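ATP-dependent DNA helicase (PDB 5V9X) probably uses ATP hydrolysis to track 3'-to-5' along single-stranded DNA and unwind RNA:DNA hybrids. Local coordinates at residues D28-F33 with A46-A51; A548-G553 with A784-L789. One frame throughout, in Å; residues are numbered along the deposited sequence.

Contact 1 of 2, residues D28-F33 with A46-A51; sequences DPLGRF and AAPTPA. With ANP (phosphoaminophosphonic acid-adenylate ester), chain C.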
# COMPACT_ATOMS: atom_id res chain seq x y z
N ASP A 28 -4.57 31.46 22.40
CA ASP A 28 -3.51 30.71 23.06
C ASP A 28 -3.79 29.22 22.93
O ASP A 28 -4.70 28.70 23.62
CB ASP A 28 -3.38 31.12 24.53
CG ASP A 28 -2.17 30.50 25.21
OD1 ASP A 28 -1.39 29.80 24.54
OD2 ASP A 28 -2.01 30.72 26.43
N PRO A 29 -3.07 28.49 22.08
CA PRO A 29 -3.34 27.06 21.94
C PRO A 29 -2.94 26.25 23.16
O PRO A 29 -3.53 25.20 23.42
CB PRO A 29 -2.50 26.65 20.71
CG PRO A 29 -2.11 27.95 20.05
CD PRO A 29 -2.03 28.96 21.14
N LEU A 30 -1.96 26.72 23.93
CA LEU A 30 -1.47 26.00 25.10
C LEU A 30 -2.21 26.37 26.37
O LEU A 30 -1.95 25.77 27.42
CB LEU A 30 0.03 26.24 25.27
CG LEU A 30 0.92 25.71 24.15
CD1 LEU A 30 2.28 26.38 24.18
CD2 LEU A 30 1.06 24.20 24.24
N GLY A 31 -3.13 27.34 26.32
CA GLY A 31 -3.88 27.73 27.49
C GLY A 31 -4.75 26.64 28.07
O GLY A 31 -5.04 26.65 29.27
N ARG A 32 -5.17 25.68 27.24
CA ARG A 32 -5.99 24.58 27.73
C ARG A 32 -5.20 23.67 28.67
O ARG A 32 -5.74 23.19 29.67
CB ARG A 32 -6.53 23.77 26.54
CG ARG A 32 -7.15 24.63 25.46
CD ARG A 32 -7.41 23.84 24.18
NE ARG A 32 -8.18 24.63 23.22
CZ ARG A 32 -7.66 25.27 22.18
NH1 ARG A 32 -6.36 25.20 21.93
NH2 ARG A 32 -8.44 25.97 21.37
N PHE A 33 -3.93 23.43 28.36
CA PHE A 33 -3.13 22.47 29.10
C PHE A 33 -2.78 23.00 30.49
O PHE A 33 -3.01 24.17 30.82
CB PHE A 33 -1.84 22.14 28.33
CG PHE A 33 -2.08 21.62 26.94
CD1 PHE A 33 -2.38 22.48 25.90
CD2 PHE A 33 -1.98 20.27 26.67
CE1 PHE A 33 -2.59 22.01 24.62
CE2 PHE A 33 -2.19 19.78 25.39
CZ PHE A 33 -2.49 20.66 24.37
N ALA A 46 9.52 26.92 19.27
CA ALA A 46 9.26 28.35 19.14
C ALA A 46 7.78 28.65 19.31
O ALA A 46 7.39 29.55 20.06
CB ALA A 46 9.77 28.86 17.80
N ALA A 47 6.93 27.90 18.61
CA ALA A 47 5.48 28.07 18.70
C ALA A 47 4.82 26.83 18.13
O ALA A 47 5.40 26.17 17.26
CB ALA A 47 5.02 29.32 17.94
N PRO A 48 3.62 26.48 18.59
CA PRO A 48 2.87 25.39 17.96
C PRO A 48 2.65 25.67 16.48
O PRO A 48 2.62 26.82 16.04
CB PRO A 48 1.55 25.37 18.73
CG PRO A 48 1.86 25.99 20.05
CD PRO A 48 2.93 27.01 19.79
N THR A 49 2.50 24.60 15.71
CA THR A 49 2.11 24.76 14.32
C THR A 49 0.60 24.85 14.21
O THR A 49 -0.13 24.42 15.12
CB THR A 49 2.63 23.59 13.49
OG1 THR A 49 2.00 22.37 13.91
CG2 THR A 49 4.14 23.45 13.63
N PRO A 50 0.08 25.43 13.12
CA PRO A 50 -1.38 25.48 12.94
C PRO A 50 -2.07 24.14 13.14
O PRO A 50 -3.10 24.08 13.82
CB PRO A 50 -1.52 25.99 11.50
CG PRO A 50 -0.33 26.86 11.31
CD PRO A 50 0.79 26.22 12.09
N ALA A 51 -1.52 23.06 12.57
CA ALA A 51 -2.13 21.75 12.74
C ALA A 51 -2.20 21.33 14.20
O ALA A 51 -3.15 20.66 14.61
CB ALA A 51 -1.37 20.70 11.92
PG ANP C . 5.02 12.69 9.34
O1G ANP C . 6.05 12.21 8.36
O2G ANP C . 4.55 11.50 10.25
O3G ANP C . 3.77 13.28 8.56
PB ANP C . 4.64 14.43 11.45
O1B ANP C . 4.06 13.24 12.26
O2B ANP C . 3.54 15.19 10.80
N3B ANP C . 5.72 13.89 10.30
PA ANP C . 6.34 14.78 13.54
O1A ANP C . 7.07 13.57 13.12
O2A ANP C . 5.42 14.57 14.74
O3A ANP C . 5.41 15.39 12.41
O5' ANP C . 7.36 15.95 13.84
C5' ANP C . 8.40 16.45 12.93
C4' ANP C . 9.60 16.89 13.74
O4' ANP C . 9.37 18.21 14.29
C3' ANP C . 9.87 16.01 14.95
O3' ANP C . 11.24 16.09 15.30
C2' ANP C . 9.03 16.68 16.04
O2' ANP C . 9.28 16.17 17.36
C1' ANP C . 9.28 18.15 15.71
N9 ANP C . 8.24 19.09 16.13
C8 ANP C . 6.98 18.83 16.60
N7 ANP C . 6.28 19.90 16.88
C5 ANP C . 7.14 20.94 16.58
C6 ANP C . 6.99 22.34 16.66
N6 ANP C . 5.88 22.95 17.08
N1 ANP C . 8.05 23.10 16.29
C2 ANP C . 9.17 22.50 15.87
N3 ANP C . 9.42 21.19 15.75
C4 ANP C . 8.35 20.46 16.12
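Pro48 meets Pro29 and Leu30 in a small apolar contact between the loop ahead of helix 35-44 and the turn that leads into helix 50-60. Following that turn from its start, Ala47 contributes its backbone: its carbonyl oxygen O accepts a hydrogen bond from N6 of the adenine of ANP at 3.3 Å, nearly straight with an N-H...O angle of 171°. Pro48 comes next, its ring directed at the 28-33 loop. CG does the touching, lying 4.2 Å from Leu30 CD1 and 4.4 Å from Pro29 CG. Leu30 gets there with its far end: CG stands anti to the carbonyl carbon (chi1 -64°), and CD1 reaches the proline obliquely. The loop is shaped by an Asx turn, in which Leu30 N donates to Asp28 OD1 at 3.2 Å from above the carboxylate plane. Phe41 of helix 35-44 packs against both Leu30 and Pro48, while Trp56 also touches Pro48. Thr49 turns its CG2 to adenine N6 at 3.9 Å; its OG1 caps the start of helix 50-60 and bonds Ser73 O. Pro50 and Ala51 then begin the helix, and the following Gln52 bonds both Thr49 N and the nucleotide. This arrangement resembles the Q motif of DEAD-box helicases. The chemistry divides the turn between two tasks: Pro48 rests on the N-terminal loop through carbon alone, whereas the neighbouring carbonyl reads the exocyclic amino group, which would favour adenine over a base with a carbonyl at that position.

Contact 2 of 2, residues A548-G553 with A784-L789; sequences AIPDRG and AARALL. With nucleotides of chain B.
Arg786 lies against Ala548 through the aliphatic part of its side chain, with CD 3.8 Å from Ala548 CA and 4.2 Å from Ala548 CB. CG is anti to the backbone N (chi1 -173°), which carries the chain out from the helix end to the 548-553 loop. Beyond CD the model is less secure: the placement of NH1 beside the Ala548 carbonyl is doubtful, and with it the exact turn of the guanidinium. The firm polar partner of Arg786 is Asp462, which forms a salt bridge with NE.

Ile549 points the other way, into the DNA. Its CD1 lies over the faces of two consecutive bases, 3.8 Å from both DG9 C4 and DT8 C2 of chain B. CG2 adds a contact to DG9 N1 at 3.5 Å. The side chain thus wedges between base planes inclined at about 64°, a geometry that interrupts their stacking. Further along, Pro550 CG sits over one face of the Arg552 guanidinium, whose NE is salt-bridged to Glu782.

Around this shell, Leu788, with positive phi, ends helix 774-786 in a Schellman motif, its N bonded to Ala785 O at 2.9 Å. Helix 461-471 packs along Arg786, Ala787 and Leu788, and Gln466 bonds Arg786 O. Helix 801-815 touches Asp551 and Ala785, helix 822-835 covers Ala784 and Leu789, and Arg520 and Arg522 join the helix end to the chain leading into strand 523-526.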
# COMPACT_ATOMS: atom_id res chain seq x y z
N ALA A 548 -4.87 -9.76 7.66
CA ALA A 548 -5.44 -9.58 6.33
C ALA A 548 -4.42 -9.70 5.21
O ALA A 548 -4.81 -9.97 4.07
CB ALA A 548 -6.14 -8.22 6.23
N ILE A 549 -3.14 -9.51 5.50
CA ILE A 549 -2.12 -9.57 4.44
C ILE A 549 -2.06 -10.99 3.89
O ILE A 549 -1.94 -11.95 4.67
CB ILE A 549 -0.76 -9.12 4.97
CG1 ILE A 549 -0.79 -7.63 5.31
CG2 ILE A 549 0.33 -9.42 3.96
CD1 ILE A 549 0.47 -7.12 5.97
N PRO A 550 -2.15 -11.18 2.58
CA PRO A 550 -2.19 -12.54 2.03
C PRO A 550 -0.82 -13.16 1.86
O PRO A 550 0.20 -12.47 1.71
CB PRO A 550 -2.86 -12.33 0.66
CG PRO A 550 -2.44 -10.96 0.27
CD PRO A 550 -2.36 -10.16 1.54
N ASP A 551 -0.80 -14.49 1.89
CA ASP A 551 0.39 -15.26 1.55
C ASP A 551 0.54 -15.25 0.03
O ASP A 551 -0.20 -15.94 -0.68
CB ASP A 551 0.30 -16.69 2.08
CG ASP A 551 0.61 -16.78 3.56
OD1 ASP A 551 0.98 -15.76 4.16
OD2 ASP A 551 0.49 -17.90 4.11
N ARG A 552 1.48 -14.46 -0.47
CA ARG A 552 1.84 -14.48 -1.88
C ARG A 552 3.13 -15.27 -2.07
O ARG A 552 3.89 -15.50 -1.12
CB ARG A 552 2.00 -13.07 -2.43
CG ARG A 552 0.79 -12.57 -3.20
CD ARG A 552 0.23 -11.30 -2.59
NE ARG A 552 -1.01 -10.89 -3.23
CZ ARG A 552 -1.66 -9.77 -2.95
NH1 ARG A 552 -1.19 -8.94 -2.03
NH2 ARG A 552 -2.79 -9.48 -3.58
N GLY A 553 3.36 -15.70 -3.30
CA GLY A 553 4.56 -16.44 -3.62
C GLY A 553 4.68 -16.78 -5.09
O GLY A 553 3.67 -16.93 -5.78
N ALA A 784 -10.39 -17.51 0.87
CA ALA A 784 -10.70 -18.70 1.65
C ALA A 784 -9.78 -18.84 2.86
O ALA A 784 -10.23 -19.18 3.96
CB ALA A 784 -10.61 -19.95 0.76
N ALA A 785 -8.49 -18.57 2.67
CA ALA A 785 -7.54 -18.67 3.78
C ALA A 785 -7.79 -17.59 4.82
O ALA A 785 -7.76 -17.85 6.02
CB ALA A 785 -6.11 -18.60 3.26
N ARG A 786 -8.05 -16.35 4.37
CA ARG A 786 -8.29 -15.26 5.30
C ARG A 786 -9.55 -15.51 6.13
O ARG A 786 -9.60 -15.14 7.31
CB ARG A 786 -8.40 -13.93 4.54
CG ARG A 786 -8.49 -12.70 5.42
CD ARG A 786 -8.35 -11.41 4.63
NE ARG A 786 -8.43 -11.62 3.19
CZ ARG A 786 -7.49 -11.26 2.32
NH1 ARG A 786 -6.40 -10.65 2.74
NH2 ARG A 786 -7.66 -11.49 1.02
N ALA A 787 -10.56 -16.14 5.54
CA ALA A 787 -11.77 -16.51 6.26
C ALA A 787 -11.57 -17.71 7.18
O ALA A 787 -12.53 -18.11 7.86
CB ALA A 787 -12.91 -16.80 5.28
N LEU A 788 -10.37 -18.29 7.22
CA LEU A 788 -10.03 -19.42 8.09
C LEU A 788 -10.82 -20.68 7.76
O LEU A 788 -11.18 -21.45 8.66
CB LEU A 788 -10.21 -19.05 9.57
CG LEU A 788 -9.51 -17.78 10.06
CD1 LEU A 788 -9.94 -17.43 11.48
CD2 LEU A 788 -8.00 -17.95 9.97
N LEU A 789 -11.10 -20.91 6.48
CA LEU A 789 -11.90 -22.05 6.06
C LEU A 789 -11.08 -23.19 5.45
O LEU A 789 -11.58 -24.32 5.40
CB LEU A 789 -12.95 -21.61 5.04
CG LEU A 789 -13.96 -20.58 5.54
CD1 LEU A 789 -14.89 -20.18 4.42
CD2 LEU A 789 -14.75 -21.13 6.72
P DG B 9 6.26 -4.06 8.78
OP1 DG B 9 6.59 -2.94 9.68
OP2 DG B 9 7.33 -4.90 8.20
O5' DG B 9 5.22 -5.01 9.51
C5' DG B 9 3.94 -4.51 9.88
C4' DG B 9 3.05 -5.63 10.37
O4' DG B 9 2.66 -6.46 9.25
C3' DG B 9 3.69 -6.57 11.40
O3' DG B 9 2.75 -6.89 12.40
C2' DG B 9 4.08 -7.79 10.57
C1' DG B 9 3.01 -7.81 9.49
N9 DG B 9 3.46 -8.38 8.23
C8 DG B 9 4.50 -7.94 7.45
N7 DG B 9 4.68 -8.65 6.37
C5 DG B 9 3.70 -9.62 6.44
C6 DG B 9 3.40 -10.67 5.54
O6 DG B 9 3.97 -10.96 4.48
N1 DG B 9 2.32 -11.44 5.98
C2 DG B 9 1.62 -11.21 7.14
N2 DG B 9 0.61 -12.06 7.39
N3 DG B 9 1.89 -10.23 7.99
C4 DG B 9 2.94 -9.48 7.57
P DT B 8 8.65 -5.38 3.76
OP1 DT B 8 9.88 -4.83 4.36
OP2 DT B 8 8.54 -6.84 3.55
O5' DT B 8 7.39 -4.90 4.61
C5' DT B 8 7.08 -3.52 4.72
C4' DT B 8 5.65 -3.32 5.18
O4' DT B 8 4.74 -3.67 4.13
C3' DT B 8 5.24 -4.18 6.36
O3' DT B 8 5.41 -3.44 7.56
C2' DT B 8 3.75 -4.49 6.10
C1' DT B 8 3.48 -3.92 4.70
N1 DT B 8 2.73 -4.83 3.80
C2 DT B 8 1.46 -4.48 3.40
O2 DT B 8 0.91 -3.45 3.74
N3 DT B 8 0.85 -5.39 2.58
C4 DT B 8 1.37 -6.59 2.13
O4 DT B 8 0.74 -7.34 1.39
C5 DT B 8 2.70 -6.90 2.59
C7 DT B 8 3.37 -8.17 2.17
C6 DT B 8 3.31 -6.02 3.40

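Overall arrangement
Contacts 1 and 2 lie on opposite sides of the chain's centre, their own centres about 46 Å apart and their nearest atoms about 29 Å, and they share no helix or strand. Contact 1 is peripheral and partly buried, joining neighbouring pieces of the N-terminal region at the nucleotide pocket. Contact 2 is buried deeper, and brings together segments separated by 230 residues, one from the winged-helix region and one from the DEAD/H-associated region. Apolar proline and leucine packing beside a backbone bond to adenine characterises the first; an arginine held by an acidic partner, behind an isoleucine set between DNA bases, characterises the second.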